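Pyruvate kinase (Pyrobaculum aerophilum, PDB 3QTG) catalyses the last step of glycolysis, the transfer of a phosphate group from phosphoenolpyruvate to ADP that yields pyruvate and ATP, with the help of a divalent metal cation. Local coordinates at residues 63-68 and 194-199; 268-273 and 309-314. All coordinates share one frame; numbering follows the deposited sequence.

Contact 1: residues 63-68 and 194-199; sequences AVRSYE and RDNIDY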
loop_
_atom_site.group_PDB
_atom_site.type_symbol
_atom_site.label_atom_id
_atom_site.label_comp_id
_atom_site.label_asym_id
_atom_site.label_seq_id
_atom_site.Cartn_x
_atom_site.Cartn_y
_atom_site.Cartn_z
ATOM N N ALA A 63 -1.896 10.245 -51.448
ATOM C CA ALA A 63 -1.363 8.881 -51.438
ATOM C C ALA A 63 -1.667 8.154 -50.111
ATOM O O ALA A 63 -1.928 6.940 -50.084
ATOM C CB ALA A 63 0.139 8.908 -51.696
ATOM N N VAL A 64 -1.637 8.913 -49.018
ATOM C CA VAL A 64 -1.961 8.378 -47.692
ATOM C C VAL A 64 -3.436 7.959 -47.629
ATOM O O VAL A 64 -3.749 6.839 -47.217
ATOM C CB VAL A 64 -1.600 9.411 -46.581
ATOM C CG1 VAL A 64 -2.321 9.112 -45.242
ATOM C CG2 VAL A 64 -0.078 9.486 -46.422
ATOM N N ARG A 65 -4.322 8.857 -48.069
ATOM C CA ARG A 65 -5.780 8.638 -48.004
ATOM C C ARG A 65 -6.238 7.564 -48.979
ATOM O O ARG A 65 -7.221 6.855 -48.725
ATOM C CB ARG A 65 -6.546 9.939 -48.263
ATOM C CG ARG A 65 -6.371 10.986 -47.168
ATOM C CD ARG A 65 -6.667 10.414 -45.758
ATOM N NE ARG A 65 -6.476 11.458 -44.756
ATOM C CZ ARG A 65 -6.154 11.263 -43.479
ATOM N NH1 ARG A 65 -5.961 10.038 -42.988
ATOM N NH2 ARG A 65 -6.019 12.317 -42.690
ATOM N N SER A 66 -5.498 7.443 -50.075
ATOM C CA SER A 66 -5.738 6.412 -51.077
ATOM C C SER A 66 -5.422 5.030 -50.485
ATOM O O SER A 66 -6.188 4.084 -50.638
ATOM C CB SER A 66 -4.897 6.706 -52.328
ATOM O OG SER A 66 -4.963 5.636 -53.248
ATOM N N TYR A 67 -4.296 4.942 -49.786
ATOM C CA TYR A 67 -3.881 3.714 -49.104
ATOM C C TYR A 67 -4.883 3.343 -48.016
ATOM O O TYR A 67 -5.279 2.182 -47.888
ATOM C CB TYR A 67 -2.487 3.894 -48.491
ATOM C CG TYR A 67 -2.183 2.838 -47.447
ATOM C CD1 TYR A 67 -1.611 1.620 -47.815
ATOM C CD2 TYR A 67 -2.500 3.044 -46.100
ATOM C CE1 TYR A 67 -1.348 0.649 -46.870
ATOM C CE2 TYR A 67 -2.251 2.076 -45.148
ATOM C CZ TYR A 67 -1.676 0.886 -45.536
ATOM O OH TYR A 67 -1.441 -0.088 -44.619
ATOM N N GLU A 68 -5.265 4.350 -47.228
ATOM C CA GLU A 68 -6.228 4.200 -46.149
ATOM C C GLU A 68 -7.544 3.590 -46.638
ATOM O O GLU A 68 -8.099 2.706 -45.980
ATOM C CB GLU A 68 -6.463 5.555 -45.477
ATOM C CG GLU A 68 -7.837 5.732 -44.829
ATOM C CD GLU A 68 -7.879 6.924 -43.889
ATOM O OE1 GLU A 68 -6.800 7.532 -43.641
ATOM O OE2 GLU A 68 -8.985 7.254 -43.401
ATOM N N ARG A 194 -7.753 21.058 -45.470
ATOM C CA ARG A 194 -7.747 21.091 -44.021
ATOM C C ARG A 194 -8.538 19.961 -43.372
ATOM O O ARG A 194 -8.289 19.622 -42.208
ATOM C CB ARG A 194 -8.291 22.428 -43.535
ATOM C CG ARG A 194 -9.698 22.704 -44.012
ATOM C CD ARG A 194 -10.236 23.936 -43.367
ATOM N NE ARG A 194 -11.597 24.243 -43.802
ATOM C CZ ARG A 194 -11.873 24.980 -44.872
ATOM N NH1 ARG A 194 -10.888 25.456 -45.611
ATOM N NH2 ARG A 194 -13.130 25.233 -45.203
ATOM N N ASP A 195 -9.500 19.394 -44.104
ATOM C CA ASP A 195 -10.331 18.337 -43.550
ATOM C C ASP A 195 -9.569 16.994 -43.474
ATOM O O ASP A 195 -9.976 16.062 -42.782
ATOM C CB ASP A 195 -11.671 18.242 -44.300
ATOM C CG ASP A 195 -12.691 19.301 -43.823
ATOM O OD1 ASP A 195 -12.526 19.850 -42.698
ATOM O OD2 ASP A 195 -13.657 19.588 -44.560
ATOM N N ASN A 196 -8.443 16.935 -44.179
ATOM C CA ASN A 196 -7.594 15.760 -44.190
ATOM C C ASN A 196 -6.401 15.845 -43.241
ATOM O O ASN A 196 -5.541 14.971 -43.251
ATOM C CB ASN A 196 -7.129 15.477 -45.616
ATOM C CG ASN A 196 -8.003 14.471 -46.310
ATOM O OD1 ASN A 196 -8.183 13.356 -45.823
ATOM N ND2 ASN A 196 -8.551 14.854 -47.462
ATOM N N ILE A 197 -6.366 16.885 -42.414
ATOM C CA ILE A 197 -5.251 17.095 -41.490
ATOM C C ILE A 197 -5.662 16.897 -40.014
ATOM O O ILE A 197 -6.509 17.626 -39.477
ATOM C CB ILE A 197 -4.594 18.467 -41.680
ATOM C CG1 ILE A 197 -4.100 18.628 -43.126
ATOM C CG2 ILE A 197 -3.436 18.626 -40.726
ATOM C CD1 ILE A 197 -3.502 19.953 -43.388
ATOM N N ASP A 198 -5.028 15.922 -39.375
ATOM C CA ASP A 198 -5.468 15.429 -38.076
ATOM C C ASP A 198 -4.727 16.100 -36.920
ATOM O O ASP A 198 -5.302 16.321 -35.864
ATOM C CB ASP A 198 -5.327 13.901 -38.047
ATOM C CG ASP A 198 -6.026 13.225 -39.258
ATOM O OD1 ASP A 198 -7.240 13.484 -39.470
ATOM O OD2 ASP A 198 -5.369 12.448 -39.996
ATOM N N TYR A 199 -3.466 16.445 -37.135
ATOM C CA TYR A 199 -2.643 17.088 -36.107
ATOM C C TYR A 199 -1.813 18.188 -36.720
ATOM O O TYR A 199 -1.306 18.037 -37.827
ATOM C CB TYR A 199 -1.681 16.076 -35.480
ATOM C CG TYR A 199 -2.347 15.035 -34.609
ATOM C CD1 TYR A 199 -2.369 15.176 -33.214
ATOM C CD2 TYR A 199 -2.953 13.904 -35.174
ATOM C CE1 TYR A 199 -2.986 14.217 -32.412
ATOM C CE2 TYR A 199 -3.566 12.955 -34.387
ATOM C CZ TYR A 199 -3.582 13.118 -33.007
ATOM O OH TYR A 199 -4.177 12.160 -32.222
#
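Arg65, on helix 54-71 of the TIM barrel, reaches across to the loop that leads to strand 199-202 and meets Asn196 and Asp198 with the edge of its guanidinium group. The Arg65 side chain bends about its CB-CG bond (chi2 -52°), which swings NE alongside the Asn196 amide as the two side chains slide past each other in opposite directions. The guanidinium and amide planes lie nearly coplanar, and Arg65 takes Asn196 side-on with two nitrogens: NE bonds to OD1 at 2.8 Å, a rather bent bond, while NH2 bonds to the backbone O at 2.8 Å from above the carbonyl plane. Asp198 comes from the opposite direction with its carboxylate turned 64° against the guanidinium. Asp198 OD2 lies in the guanidinium plane and receives Arg65 NH2 on its syn side, tilted from the carboxylate plane, in a nearly straight hydrogen bond of 2.8 Å that is part of a salt bridge. One turn along the helix, Glu68 completes the salt-bridge network, its OE1 lying 2.7 Å from Arg65 NH1. Three acceptors across the contact, with Glu68 OE1 and Leu75 O on NH1, fix the rotation of the guanidinium, and the two carboxylates probably favour its positive charge. Arg410 of helix 406-412 pairs with Glu68 OE2. The buried Asp198 OD2 accepts a second hydrogen bond, from the backbone N of Val77 in strand 76-80.

Contact 2: residues 268-273 and 309-314; sequences IVQRRI and FTTASM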
loop_
_atom_site.group_PDB
_atom_site.type_symbol
_atom_site.label_atom_id
_atom_site.label_comp_id
_atom_site.label_asym_id
_atom_site.label_seq_id
_atom_site.Cartn_x
_atom_site.Cartn_y
_atom_site.Cartn_z
ATOM N N ILE A 268 17.468 12.703 -18.653
ATOM C CA ILE A 268 16.656 13.206 -17.555
ATOM C C ILE A 268 15.532 14.178 -18.012
ATOM O O ILE A 268 14.419 14.129 -17.491
ATOM C CB ILE A 268 17.550 13.758 -16.396
ATOM C CG1 ILE A 268 17.788 12.659 -15.356
ATOM C CG2 ILE A 268 16.936 14.987 -15.703
ATOM C CD1 ILE A 268 16.554 11.727 -15.143
ATOM N N VAL A 269 15.819 15.023 -19.003
ATOM C CA VAL A 269 14.834 15.961 -19.531
ATOM C C VAL A 269 13.719 15.209 -20.280
ATOM O O VAL A 269 12.552 15.482 -20.061
ATOM C CB VAL A 269 15.504 17.093 -20.411
ATOM C CG1 VAL A 269 14.478 17.877 -21.180
ATOM C CG2 VAL A 269 16.336 18.036 -19.550
ATOM N N GLN A 270 14.085 14.253 -21.141
ATOM C CA GLN A 270 13.121 13.360 -21.776
ATOM C C GLN A 270 12.221 12.690 -20.735
ATOM O O GLN A 270 10.996 12.669 -20.872
ATOM C CB GLN A 270 13.837 12.281 -22.593
ATOM C CG GLN A 270 12.867 11.268 -23.216
ATOM C CD GLN A 270 13.544 10.281 -24.161
ATOM O OE1 GLN A 270 14.452 10.643 -24.924
ATOM N NE2 GLN A 270 13.111 9.030 -24.114
ATOM N N ARG A 271 12.835 12.132 -19.696
ATOM C CA ARG A 271 12.064 11.464 -18.656
ATOM C C ARG A 271 11.088 12.436 -18.002
ATOM O O ARG A 271 9.925 12.105 -17.819
ATOM C CB ARG A 271 13.006 10.831 -17.624
ATOM C CG ARG A 271 12.326 9.977 -16.623
ATOM C CD ARG A 271 13.290 9.588 -15.502
ATOM N NE ARG A 271 14.191 8.515 -15.899
ATOM C CZ ARG A 271 15.005 7.881 -15.057
ATOM N NH1 ARG A 271 15.032 8.220 -13.774
ATOM N NH2 ARG A 271 15.785 6.903 -15.496
ATOM N N ARG A 272 11.550 13.641 -17.673
ATOM C CA ARG A 272 10.677 14.626 -17.039
ATOM C C ARG A 272 9.496 15.070 -17.936
ATOM O O ARG A 272 8.375 15.234 -17.445
ATOM C CB ARG A 272 11.475 15.822 -16.479
ATOM C CG ARG A 272 10.608 17.055 -16.139
ATOM C CD ARG A 272 11.254 18.005 -15.073
ATOM N NE ARG A 272 12.257 18.915 -15.650
ATOM C CZ ARG A 272 13.576 18.685 -15.683
ATOM N NH1 ARG A 272 14.085 17.560 -15.177
ATOM N NH2 ARG A 272 14.391 19.583 -16.233
ATOM N N ILE A 273 9.733 15.245 -19.235
ATOM C CA ILE A 273 8.633 15.567 -20.158
ATOM C C ILE A 273 7.584 14.447 -20.221
ATOM O O ILE A 273 6.365 14.707 -20.196
ATOM C CB ILE A 273 9.111 15.913 -21.599
ATOM C CG1 ILE A 273 10.013 17.170 -21.608
ATOM C CG2 ILE A 273 7.885 16.123 -22.493
ATOM C CD1 ILE A 273 11.015 17.260 -22.771
ATOM N N PHE A 309 13.916 0.687 -27.496
ATOM C CA PHE A 309 13.301 -0.259 -26.588
ATOM C C PHE A 309 12.959 0.469 -25.274
ATOM O O PHE A 309 11.839 0.414 -24.831
ATOM C CB PHE A 309 14.199 -1.479 -26.356
ATOM C CG PHE A 309 13.609 -2.492 -25.410
ATOM C CD1 PHE A 309 12.850 -3.558 -25.896
ATOM C CD2 PHE A 309 13.789 -2.367 -24.034
ATOM C CE1 PHE A 309 12.300 -4.493 -25.022
ATOM C CE2 PHE A 309 13.229 -3.289 -23.143
ATOM C CZ PHE A 309 12.488 -4.350 -23.638
ATOM N N THR A 310 13.910 1.183 -24.689
ATOM C CA THR A 310 13.677 1.831 -23.390
ATOM C C THR A 310 12.765 3.073 -23.439
ATOM O O THR A 310 11.973 3.315 -22.523
ATOM C CB THR A 310 14.994 2.145 -22.667
ATOM O OG1 THR A 310 15.828 2.924 -23.521
ATOM C CG2 THR A 310 15.743 0.867 -22.322
ATOM N N THR A 311 12.867 3.861 -24.499
ATOM C CA THR A 311 11.919 4.964 -24.712
ATOM C C THR A 311 10.463 4.452 -24.774
ATOM O O THR A 311 9.588 4.987 -24.073
ATOM C CB THR A 311 12.313 5.778 -25.973
ATOM O OG1 THR A 311 13.613 6.352 -25.754
ATOM C CG2 THR A 311 11.324 6.885 -26.266
ATOM N N ALA A 312 10.217 3.414 -25.587
ATOM C CA ALA A 312 8.897 2.788 -25.658
ATOM C C ALA A 312 8.399 2.206 -24.316
ATOM O O ALA A 312 7.207 2.330 -24.006
ATOM C CB ALA A 312 8.833 1.725 -26.771
ATOM N N SER A 313 9.302 1.582 -23.548
ATOM C CA SER A 313 9.004 1.034 -22.204
ATOM C C SER A 313 8.446 2.028 -21.213
ATOM O O SER A 313 7.702 1.641 -20.317
ATOM C CB SER A 313 10.262 0.442 -21.562
ATOM O OG SER A 313 10.572 -0.778 -22.179
ATOM N N MET A 314 8.846 3.294 -21.350
ATOM C CA MET A 314 8.361 4.369 -20.482
ATOM C C MET A 314 6.864 4.558 -20.639
ATOM O O MET A 314 6.223 5.174 -19.799
ATOM C CB MET A 314 9.022 5.698 -20.837
ATOM C CG MET A 314 10.469 5.869 -20.449
ATOM S SD MET A 314 10.917 7.615 -20.735
ATOM C CE MET A 314 10.349 8.296 -19.178
#
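Segments 268-273 and 309-314 lie on helices 266-279 and 302-313, two of the outer helices of the TIM barrel, and face each other with their backbones well apart: the nearest CA atoms, those of Arg271 and Met314, are 8.2 Å from each other. Side chains bridge the distance. Gln270 stretches out from its helix, with CG opposite the backbone N (chi1 177°) and the chain extended beyond it, and crosses Thr311 at about a right angle. Its NE2 gives a fairly straight hydrogen bond of 3.2 Å to Thr311 OG1, which lies close to the amide plane, while the methyl CG2 of Thr311 sits 3.5 Å from the same nitrogen. The other end of the amide, OE1, accepts from Arg254 NH2, and Thr311 OG1 also bonds to Asp307 O one turn earlier in its own helix. An alanine in place of Gln270 is likely to leave Thr311 OG1 without this donor and the Arg254 guanidinium without this acceptor. Next to this polar bridge, Met314 points toward helix 266-279 and crosses Arg271, whose guanidinium goes on to Ser313 OG and Glu346 O, both of the second subunit, tying the pair of helices to the subunit interface. The bend of Met314 at SD (chi3 85°) lays its methyl CE against the root of Arg271, 3.6 Å from CA and 3.6 Å from CG.

How the contacts relate
From the N terminus, the chain passes two barrel strands, 18-22 and 44-48, before helix 54-71, then runs through strand 76-80 and the mixed sheet whose strands lie between 101 and 169 before returning along helix 181-190; contact 1 closes this long loop, leaving 125 residues between its segments. The chain then continues through strands 199-202, 226-231 and 249-253 to helix 266-279. Contact 2 closes a much shorter loop, of 35 residues, around strand 284-287. The two loops follow in series, neither nested nor crossed. The centres of contacts 1 and 2 lie about 29 Å apart on opposite sides of the chain's centre: contact 1 joins a helix to a strand-entry loop, contact 2 two outer helices of the same barrel.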